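PDB 6Q2F: glycoside hydrolase family protein from Novosphingobium sp. PP1Y, which probably hydrolyses glycosides as an alpha-L-rhamnosidase, releasing terminal alpha-L-rhamnose units from its substrates. Local coordinates for residues K151-S156 with P533-T538; G178-L183 with D380-K385; R515-F520 with D527-L532. All coordinates share one frame; numbering follows the deposited sequence.

Contact 1: residues K151-S156 with P533-T538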
loop_
_atom_site.group_PDB
_atom_site.type_symbol
_atom_site.label_atom_id
_atom_site.label_comp_id
_atom_site.label_asym_id
_atom_site.label_seq_id
_atom_site.Cartn_x
_atom_site.Cartn_y
_atom_site.Cartn_z
ATOM N N LYS A 151 17.910 -13.586 6.091
ATOM C CA LYS A 151 19.193 -13.562 6.783
ATOM C C LYS A 151 19.570 -12.142 7.190
ATOM O O LYS A 151 19.333 -11.184 6.447
ATOM C CB LYS A 151 20.312 -14.111 5.909
ATOM C CG LYS A 151 20.134 -15.544 5.482
ATOM C CD LYS A 151 21.099 -15.844 4.345
ATOM C CE LYS A 151 20.803 -17.170 3.701
ATOM N NZ LYS A 151 19.578 -17.070 2.858
ATOM N N LYS A 152 20.223 -12.028 8.344
ATOM C CA LYS A 152 20.798 -10.778 8.816
ATOM C C LYS A 152 22.284 -10.984 9.071
ATOM O O LYS A 152 22.710 -12.059 9.507
ATOM C CB LYS A 152 20.143 -10.314 10.123
ATOM C CG LYS A 152 20.246 -11.397 11.213
ATOM C CD LYS A 152 20.074 -10.856 12.585
ATOM C CE LYS A 152 20.434 -11.913 13.607
ATOM N NZ LYS A 152 19.602 -13.134 13.509
ATOM N N LEU A 153 23.059 -9.930 8.838
ATOM C CA LEU A 153 24.490 -9.968 9.106
ATOM C C LEU A 153 24.750 -9.960 10.615
ATOM O O LEU A 153 24.089 -9.242 11.368
ATOM C CB LEU A 153 25.168 -8.769 8.430
ATOM C CG LEU A 153 26.688 -8.751 8.231
ATOM C CD1 LEU A 153 27.128 -9.800 7.220
ATOM C CD2 LEU A 153 27.157 -7.358 7.803
ATOM N N VAL A 154 25.715 -10.779 11.057
ATOM C CA VAL A 154 26.148 -10.837 12.453
ATOM C C VAL A 154 27.667 -10.924 12.455
ATOM O O VAL A 154 28.293 -11.220 11.435
ATOM C CB VAL A 154 25.554 -12.035 13.238
ATOM C CG1 VAL A 154 24.050 -11.833 13.519
ATOM C CG2 VAL A 154 25.783 -13.307 12.467
ATOM N N TRP A 155 28.270 -10.685 13.618
ATOM C CA TRP A 155 29.725 -10.617 13.635
ATOM C C TRP A 155 30.257 -10.820 15.038
ATOM O O TRP A 155 29.571 -10.542 16.025
ATOM C CB TRP A 155 30.238 -9.274 13.092
ATOM C CG TRP A 155 29.676 -8.108 13.828
ATOM C CD1 TRP A 155 30.217 -7.483 14.908
ATOM C CD2 TRP A 155 28.449 -7.431 13.539
ATOM N NE1 TRP A 155 29.396 -6.456 15.317
ATOM C CE2 TRP A 155 28.304 -6.404 14.488
ATOM C CE3 TRP A 155 27.462 -7.598 12.572
ATOM C CZ2 TRP A 155 27.205 -5.533 14.497
ATOM C CZ3 TRP A 155 26.354 -6.733 12.582
ATOM C CH2 TRP A 155 26.243 -5.718 13.548
ATOM N N SER A 156 31.499 -11.306 15.099
ATOM C CA SER A 156 32.336 -11.237 16.282
ATOM C C SER A 156 33.563 -10.404 15.948
ATOM O O SER A 156 33.934 -10.257 14.779
ATOM C CB SER A 156 32.770 -12.623 16.765
ATOM O OG SER A 156 33.788 -13.128 15.920
ATOM N N PRO A 533 32.975 -3.260 7.246
ATOM C CA PRO A 533 33.001 -2.908 8.676
ATOM C C PRO A 533 32.024 -1.814 9.051
ATOM O O PRO A 533 31.589 -1.761 10.208
ATOM C CB PRO A 533 34.456 -2.476 8.899
ATOM C CG PRO A 533 35.218 -3.236 7.885
ATOM C CD PRO A 533 34.336 -3.231 6.674
ATOM N N ALA A 534 31.654 -0.948 8.103
ATOM C CA ALA A 534 30.637 0.066 8.369
ATOM C C ALA A 534 29.303 -0.556 8.745
ATOM O O ALA A 534 28.539 0.032 9.520
ATOM C CB ALA A 534 30.469 0.970 7.147
ATOM N N LEU A 535 28.985 -1.720 8.182
ATOM C CA LEU A 535 27.742 -2.407 8.523
ATOM C C LEU A 535 27.705 -2.831 9.983
ATOM O O LEU A 535 26.622 -3.135 10.503
ATOM C CB LEU A 535 27.563 -3.646 7.646
ATOM C CG LEU A 535 27.389 -3.413 6.155
ATOM C CD1 LEU A 535 27.678 -4.686 5.395
ATOM C CD2 LEU A 535 25.958 -2.941 5.895
ATOM N N THR A 536 28.861 -2.873 10.651
ATOM C CA THR A 536 28.942 -3.254 12.052
ATOM C C THR A 536 29.251 -2.079 12.969
ATOM O O THR A 536 29.469 -2.292 14.163
ATOM C CB THR A 536 30.007 -4.335 12.251
ATOM O OG1 THR A 536 31.303 -3.736 12.150
ATOM C CG2 THR A 536 29.878 -5.411 11.193
ATOM N N GLY A 537 29.286 -0.849 12.449
ATOM C CA GLY A 537 29.539 0.323 13.253
ATOM C C GLY A 537 30.907 0.943 13.063
ATOM O O GLY A 537 31.111 2.084 13.493
ATOM N N THR A 538 31.853 0.238 12.444
ATOM C CA THR A 538 33.216 0.751 12.322
ATOM C C THR A 538 33.284 1.746 11.172
ATOM O O THR A 538 33.081 1.381 10.011
ATOM C CB THR A 538 34.215 -0.381 12.106
ATOM O OG1 THR A 538 34.296 -1.174 13.291
ATOM C CG2 THR A 538 35.602 0.201 11.793
#

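Contact 2: residues G178-L183 with D380-K385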
loop_
_atom_site.group_PDB
_atom_site.type_symbol
_atom_site.label_atom_id
_atom_site.label_comp_id
_atom_site.label_asym_id
_atom_site.label_seq_id
_atom_site.Cartn_x
_atom_site.Cartn_y
_atom_site.Cartn_z
ATOM N N GLY A 178 16.641 -14.187 15.112
ATOM C CA GLY A 178 16.221 -12.922 15.667
ATOM C C GLY A 178 16.677 -11.770 14.796
ATOM O O GLY A 178 17.191 -11.978 13.697
ATOM N N PRO A 179 16.496 -10.527 15.274
ATOM C CA PRO A 179 16.674 -9.362 14.392
ATOM C C PRO A 179 18.091 -8.804 14.355
ATOM O O PRO A 179 18.435 -8.056 13.431
ATOM C CB PRO A 179 15.700 -8.333 14.984
ATOM C CG PRO A 179 15.675 -8.663 16.451
ATOM C CD PRO A 179 15.785 -10.174 16.518
ATOM N N PHE A 180 18.877 -9.048 15.389
ATOM C CA PHE A 180 20.202 -8.484 15.448
ATOM C C PHE A 180 21.109 -9.188 16.430
ATOM O O PHE A 180 20.732 -9.381 17.551
ATOM C CB PHE A 180 20.027 -7.049 15.856
ATOM C CG PHE A 180 21.283 -6.299 16.010
ATOM C CD1 PHE A 180 21.948 -6.298 17.199
ATOM C CD2 PHE A 180 21.768 -5.553 14.980
ATOM C CE1 PHE A 180 23.090 -5.590 17.348
ATOM C CE2 PHE A 180 22.920 -4.841 15.114
ATOM C CZ PHE A 180 23.581 -4.858 16.303
ATOM N N GLN A 181 22.296 -9.566 16.002
ATOM C CA GLN A 181 23.261 -10.213 16.865
ATOM C C GLN A 181 22.657 -11.334 17.688
ATOM O O GLN A 181 22.195 -12.311 17.172
ATOM C CB GLN A 181 24.092 -9.226 17.676
ATOM C CG GLN A 181 25.031 -8.361 16.869
ATOM C CD GLN A 181 26.231 -9.109 16.353
ATOM O OE1 GLN A 181 26.103 -10.089 15.706
ATOM N NE2 GLN A 181 27.393 -8.645 16.683
ATOM N N THR A 182 22.706 -11.171 18.996
ATOM C CA THR A 182 22.168 -12.135 19.928
ATOM C C THR A 182 20.695 -11.991 20.272
ATOM O O THR A 182 20.186 -12.799 20.979
ATOM C CB THR A 182 22.911 -12.082 21.278
ATOM O OG1 THR A 182 22.962 -10.748 21.739
ATOM C CG2 THR A 182 24.278 -12.551 21.145
ATOM N N LEU A 183 20.025 -10.970 19.782
ATOM C CA LEU A 183 18.633 -10.728 20.143
ATOM C C LEU A 183 17.724 -11.852 19.657
ATOM O O LEU A 183 17.864 -12.357 18.541
ATOM C CB LEU A 183 18.163 -9.390 19.562
ATOM C CG LEU A 183 18.843 -8.158 20.156
ATOM C CD1 LEU A 183 18.162 -6.891 19.652
ATOM C CD2 LEU A 183 18.800 -8.236 21.685
ATOM N N ASP A 380 27.515 6.823 12.780
ATOM C CA ASP A 380 26.319 7.337 13.424
ATOM C C ASP A 380 25.086 6.620 12.887
ATOM O O ASP A 380 24.880 6.541 11.674
ATOM C CB ASP A 380 26.215 8.842 13.195
ATOM C CG ASP A 380 24.983 9.427 13.821
ATOM O OD1 ASP A 380 24.764 9.163 15.025
ATOM O OD2 ASP A 380 24.224 10.122 13.114
ATOM N N ARG A 381 24.287 6.072 13.802
ATOM C CA ARG A 381 23.059 5.347 13.470
ATOM C C ARG A 381 23.302 4.254 12.432
ATOM O O ARG A 381 22.549 4.101 11.461
ATOM C CB ARG A 381 21.959 6.316 13.031
ATOM C CG ARG A 381 21.066 6.692 14.220
ATOM C CD ARG A 381 20.389 7.995 14.016
ATOM N NE ARG A 381 21.341 9.078 13.819
ATOM C CZ ARG A 381 20.958 10.325 13.577
ATOM N NH1 ARG A 381 19.659 10.597 13.515
ATOM N NH2 ARG A 381 21.851 11.291 13.398
ATOM N N TYR A 382 24.347 3.446 12.678
ATOM C CA TYR A 382 24.725 2.423 11.707
ATOM C C TYR A 382 23.672 1.326 11.612
ATOM O O TYR A 382 23.455 0.767 10.532
ATOM C CB TYR A 382 26.100 1.831 12.049
ATOM C CG TYR A 382 26.105 0.673 13.031
ATOM C CD1 TYR A 382 25.927 -0.640 12.594
ATOM C CD2 TYR A 382 26.288 0.890 14.389
ATOM C CE1 TYR A 382 25.918 -1.697 13.485
ATOM C CE2 TYR A 382 26.292 -0.159 15.287
ATOM C CZ TYR A 382 26.109 -1.453 14.830
ATOM O OH TYR A 382 26.108 -2.502 15.730
ATOM N N GLU A 383 23.016 0.992 12.732
ATOM C CA GLU A 383 22.022 -0.078 12.705
ATOM C C GLU A 383 20.956 0.188 11.647
ATOM O O GLU A 383 20.625 -0.699 10.850
ATOM C CB GLU A 383 21.383 -0.259 14.086
ATOM C CG GLU A 383 22.365 -0.712 15.181
ATOM C CD GLU A 383 22.852 0.443 16.011
ATOM O OE1 GLU A 383 22.653 1.591 15.567
ATOM O OE2 GLU A 383 23.435 0.228 17.095
ATOM N N THR A 384 20.407 1.408 11.609
ATOM C CA THR A 384 19.383 1.682 10.603
ATOM C C THR A 384 20.001 1.818 9.215
ATOM O O THR A 384 19.430 1.334 8.234
ATOM C CB THR A 384 18.540 2.916 10.973
ATOM O OG1 THR A 384 17.568 3.163 9.943
ATOM C CG2 THR A 384 19.374 4.149 11.167
ATOM N N LYS A 385 21.189 2.428 9.115
ATOM C CA LYS A 385 21.819 2.587 7.803
ATOM C C LYS A 385 22.207 1.246 7.199
ATOM O O LYS A 385 22.240 1.111 5.974
ATOM C CB LYS A 385 23.052 3.492 7.893
ATOM C CG LYS A 385 22.736 4.963 8.151
ATOM C CD LYS A 385 24.008 5.730 8.544
ATOM C CE LYS A 385 23.704 7.213 8.815
ATOM N NZ LYS A 385 24.887 7.948 9.349
#

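Contact 3: residues R515-F520 with D527-L532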
loop_
_atom_site.group_PDB
_atom_site.type_symbol
_atom_site.label_atom_id
_atom_site.label_comp_id
_atom_site.label_asym_id
_atom_site.label_seq_id
_atom_site.Cartn_x
_atom_site.Cartn_y
_atom_site.Cartn_z
ATOM N N ARG A 515 24.956 -14.260 -2.184
ATOM C CA ARG A 515 25.616 -13.669 -3.344
ATOM C C ARG A 515 25.805 -12.170 -3.212
ATOM O O ARG A 515 26.207 -11.532 -4.187
ATOM C CB ARG A 515 24.821 -13.968 -4.620
ATOM C CG ARG A 515 24.659 -15.471 -4.931
ATOM C CD ARG A 515 23.846 -15.660 -6.209
ATOM N NE ARG A 515 23.797 -17.059 -6.639
ATOM C CZ ARG A 515 24.255 -17.504 -7.804
ATOM N NH1 ARG A 515 24.796 -16.655 -8.671
ATOM N NH2 ARG A 515 24.166 -18.793 -8.104
HETATM N N MSE A 516 25.546 -11.599 -2.039
HETATM C CA MSE A 516 25.557 -10.138 -1.853
HETATM C C MSE A 516 26.796 -9.403 -2.411
HETATM O O MSE A 516 26.655 -8.355 -3.047
HETATM C CB MSE A 516 25.418 -9.811 -0.375
HETATM C CG MSE A 516 25.269 -8.351 -0.094
HETATM SE SE MSE A 516 23.551 -7.715 -0.728
HETATM C CE MSE A 516 23.859 -5.836 -0.470
ATOM N N LEU A 517 28.000 -9.920 -2.151
ATOM C CA LEU A 517 29.204 -9.232 -2.621
ATOM C C LEU A 517 29.239 -9.146 -4.145
ATOM O O LEU A 517 29.531 -8.085 -4.705
ATOM C CB LEU A 517 30.466 -9.915 -2.080
ATOM C CG LEU A 517 30.576 -9.859 -0.556
ATOM C CD1 LEU A 517 31.905 -10.445 -0.073
ATOM C CD2 LEU A 517 30.404 -8.420 -0.052
ATOM N N GLU A 518 28.922 -10.246 -4.834
ATOM C CA GLU A 518 28.843 -10.202 -6.295
ATOM C C GLU A 518 27.725 -9.277 -6.756
ATOM O O GLU A 518 27.898 -8.518 -7.716
ATOM C CB GLU A 518 28.601 -11.593 -6.885
ATOM C CG GLU A 518 29.630 -12.663 -6.567
ATOM C CD GLU A 518 29.044 -14.060 -6.757
ATOM O OE1 GLU A 518 28.716 -14.425 -7.909
ATOM O OE2 GLU A 518 28.876 -14.776 -5.746
ATOM N N GLN A 519 26.554 -9.356 -6.111
ATOM C CA GLN A 519 25.443 -8.497 -6.508
ATOM C C GLN A 519 25.813 -7.038 -6.326
ATOM O O GLN A 519 25.520 -6.206 -7.186
ATOM C CB GLN A 519 24.174 -8.818 -5.703
ATOM C CG GLN A 519 23.663 -10.253 -5.819
ATOM C CD GLN A 519 23.023 -10.542 -7.166
ATOM O OE1 GLN A 519 23.165 -9.774 -8.113
ATOM N NE2 GLN A 519 22.330 -11.673 -7.266
ATOM N N PHE A 520 26.437 -6.702 -5.198
ATOM C CA PHE A 520 26.826 -5.316 -4.958
ATOM C C PHE A 520 27.807 -4.843 -6.024
ATOM O O PHE A 520 27.658 -3.753 -6.583
ATOM C CB PHE A 520 27.427 -5.196 -3.557
ATOM C CG PHE A 520 27.798 -3.796 -3.159
ATOM C CD1 PHE A 520 28.949 -3.195 -3.662
ATOM C CD2 PHE A 520 27.023 -3.096 -2.248
ATOM C CE1 PHE A 520 29.305 -1.922 -3.276
ATOM C CE2 PHE A 520 27.369 -1.816 -1.864
ATOM C CZ PHE A 520 28.523 -1.230 -2.376
ATOM N N ASP A 527 33.798 -2.835 -5.186
ATOM C CA ASP A 527 33.911 -3.926 -4.221
ATOM C C ASP A 527 33.438 -3.472 -2.838
ATOM O O ASP A 527 33.993 -2.531 -2.264
ATOM C CB ASP A 527 35.370 -4.382 -4.180
ATOM C CG ASP A 527 35.573 -5.671 -3.395
ATOM O OD1 ASP A 527 34.636 -6.145 -2.716
ATOM O OD2 ASP A 527 36.702 -6.207 -3.458
ATOM N N ALA A 528 32.423 -4.141 -2.288
ATOM C CA ALA A 528 31.937 -3.775 -0.959
ATOM C C ALA A 528 32.842 -4.251 0.176
ATOM O O ALA A 528 32.723 -3.731 1.290
ATOM C CB ALA A 528 30.524 -4.323 -0.730
ATOM N N ARG A 529 33.764 -5.186 -0.077
ATOM C CA ARG A 529 34.525 -5.812 1.008
ATOM C C ARG A 529 35.243 -4.824 1.921
ATOM O O ARG A 529 35.134 -4.971 3.151
ATOM C CB ARG A 529 35.509 -6.839 0.430
ATOM C CG ARG A 529 34.900 -8.233 0.371
ATOM C CD ARG A 529 35.307 -8.999 -0.893
ATOM N NE ARG A 529 36.618 -9.623 -0.786
ATOM C CZ ARG A 529 37.670 -9.297 -1.534
ATOM N NH1 ARG A 529 37.563 -8.346 -2.456
ATOM N NH2 ARG A 529 38.830 -9.927 -1.362
ATOM N N PRO A 530 35.964 -3.815 1.424
ATOM C CA PRO A 530 36.644 -2.899 2.352
ATOM C C PRO A 530 35.681 -2.079 3.191
ATOM O O PRO A 530 36.086 -1.538 4.233
ATOM C CB PRO A 530 37.479 -2.006 1.423
ATOM C CG PRO A 530 37.602 -2.770 0.148
ATOM C CD PRO A 530 36.277 -3.482 0.025
ATOM N N TRP A 531 34.419 -1.983 2.775
ATOM C CA TRP A 531 33.428 -1.159 3.448
ATOM C C TRP A 531 32.542 -1.940 4.410
ATOM O O TRP A 531 31.887 -1.321 5.260
ATOM C CB TRP A 531 32.563 -0.444 2.407
ATOM C CG TRP A 531 33.396 0.415 1.513
ATOM C CD1 TRP A 531 33.954 0.055 0.316
ATOM C CD2 TRP A 531 33.790 1.774 1.750
ATOM N NE1 TRP A 531 34.664 1.110 -0.210
ATOM C CE2 TRP A 531 34.583 2.175 0.650
ATOM C CE3 TRP A 531 33.541 2.694 2.779
ATOM C CZ2 TRP A 531 35.132 3.455 0.551
ATOM C CZ3 TRP A 531 34.079 3.967 2.680
ATOM C CH2 TRP A 531 34.874 4.334 1.576
ATOM N N LEU A 532 32.535 -3.271 4.329
ATOM C CA LEU A 532 31.711 -4.073 5.233
ATOM C C LEU A 532 31.815 -3.673 6.702
ATOM O O LEU A 532 30.783 -3.735 7.391
ATOM C CB LEU A 532 32.051 -5.561 5.074
ATOM C CG LEU A 532 31.792 -6.134 3.680
ATOM C CD1 LEU A 532 32.102 -7.615 3.644
ATOM C CD2 LEU A 532 30.360 -5.877 3.244
HETATM O O HOH W 1 31.439 -6.451 -3.590
#

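Contact 1: residues K151-S156 with P533-T538
Thr536 lays its methyl on the indole of Trp155, and this CH-pi contact dominates the meeting of the two segments. CG2 stands 3.6 Å from the centroid of the Trp155 six-membered ring, 22° off the normal, and is displaced toward CD2 and CE3, coming within 3.4 Å of Trp155 CD2. CB of Thr536 shares the work, reaching 3.5 Å from Trp155 CE2. A branched threonine suits the place because one branch can face the aromatic system while the other serves a polar need.

That need is met by the turn itself. With chi1 at 74°, OG1 lies between the backbone N and carbonyl carbon of Thr536 and donates to Pro533 O over 2.8 Å. The same oxygen also accepts from the backbone N atoms of Thr536 and Thr538; these two bonds hold the turn, while the OG1 bond helps set the rotation that puts CG2 on the indole.

Apolar packing comes from two leucines crossing at about a right angle, with Leu153 CD2 3.6 Å from Leu535 CD1. Leu153 and Trp155, two positions apart on a strand, both point to the turn.

Leu535 also packs against Phe549, Leu550 and Tyr553 of helix 543-575, and Leu153 meets Val209 of strand 206-217. The turn thus lies between that helix and the four-stranded antiparallel sheet, where it meets outermost strand 151-160 and inner strands 206-217 and 436-447.

Contact 2: residues G178-L183 with D380-K385
The ring of Phe180 presents its edge to the hydroxyl end of Tyr382: Tyr382 OH lies near the phenyl plane, 3.5 Å from Phe180 CZ and 4.0 Å from CE2. The two side chains cross at about a right angle, and the phenol arrives end first instead of stacking. Phe180 reaches this place with CG anti to its backbone N (chi1 178°), which extends the ring from the loop toward the short helix 382-385. The CB of Tyr382 does not aim at the loop; it is the length of the phenol that carries the oxygen across, a span that suits tyrosine.

Glu383 fills in beside them with its aliphatic part. Its CG comes 4.2 Å from Phe180 CE2, and a bend at chi2 turns the carboxylate back, its plane 50° from the phenyl ring. CD then lies over one face of the Tyr382 ring, 3.5 Å above the plane and offset toward the rim. The charged end finds a polar partner in Thr317 OG1, so methylene and carboxylate have separate tasks.

Phe388 adds an edge-to-face ring contact to Phe180. The phenylalanine itself opens a type II' beta turn with Gln181 and Thr182 at its corners, closed by Leu183 N donating to Phe180 O at 2.8 Å. The contact is structural packing of this loop turn on the short helix 382-385, near strands 151-160 and 316-325.

Contact 3: residues R515-F520 with D527-L532
Phe520 points its side chain away from its own amide nitrogen (chi1 -177°), which carries the ring out from the helix to Ala528, while Leu517, one helical turn earlier, has CG anti to its carbonyl carbon and spreads its two methyls over the same segment. The two residues, three apart, thus face 527-532 from one side of helix 516-524.

The methyl of Ala528 sits over one face of the Phe520 ring in a CH-pi contact. CB is 3.6 Å from the centroid and 15° off the normal, slightly nearer the CD1 side. Alanine suits this position because its small side chain lets the backbone come close, with the CA atoms of Leu517 and Ala528 only 6.3 Å apart. A serine or alanine in place of Phe520 would probably leave the Ala528 methyl without its aromatic platform and open a gap against Phe549 of helix 543-575, which also meets this ring.

Leu517 divides its branches. CD1 rests on the aliphatic part of Arg529, 3.7 Å from CG, and the two side chains cross at about a right angle. CD2 turns to Leu532, 4.1 Å from its CD1.

Several polar groups beside the packing have partners. A water donates to Leu517 O at 2.7 Å and accepts from Ala528 N at 2.8 Å, bridging the backbones. Asp527 OD1 accepts from Arg529 N in an Asx turn, 2.9 Å long and nearly straight at 168°, although the donor lies well above the carboxylate plane. Arg529 NH1 also pairs with Asp527 OD2 in a salt bridge, though the hydrogen-bond angle is poor, and its NE pairs with Asp414 OD2. The chemistry implies apolar packing with one bridging water between the backbones and charged groups at its margin, where the arginine's charge is probably offset by the carboxylates of Asp527 and Asp414.

Overall arrangement
Contacts 1 and 2 are immediate neighbours, their centres 8 Å apart. Lys152 NZ probably bonds to Gly178 O (2.7 Å), Trp155 O to Gln181 NE2 (3.0 Å), and Leu535 O packs against Tyr382 CD1, so strand 151-156 and turn 533-538 both meet the elements of contact 2. Contact 3, centred 13 Å from contact 1, joins it through the sequence, since 527-532 runs directly into 533-538. Contacts 2 and 3 do not touch; their nearest atoms are about 8 Å apart. Contacts 2 and 3 both lie within the chain loop that contact 1 closes. No segment supplies a residue of the sodium site, formed by Asp503, Ser504, Glu583, Glu586 and Glu644.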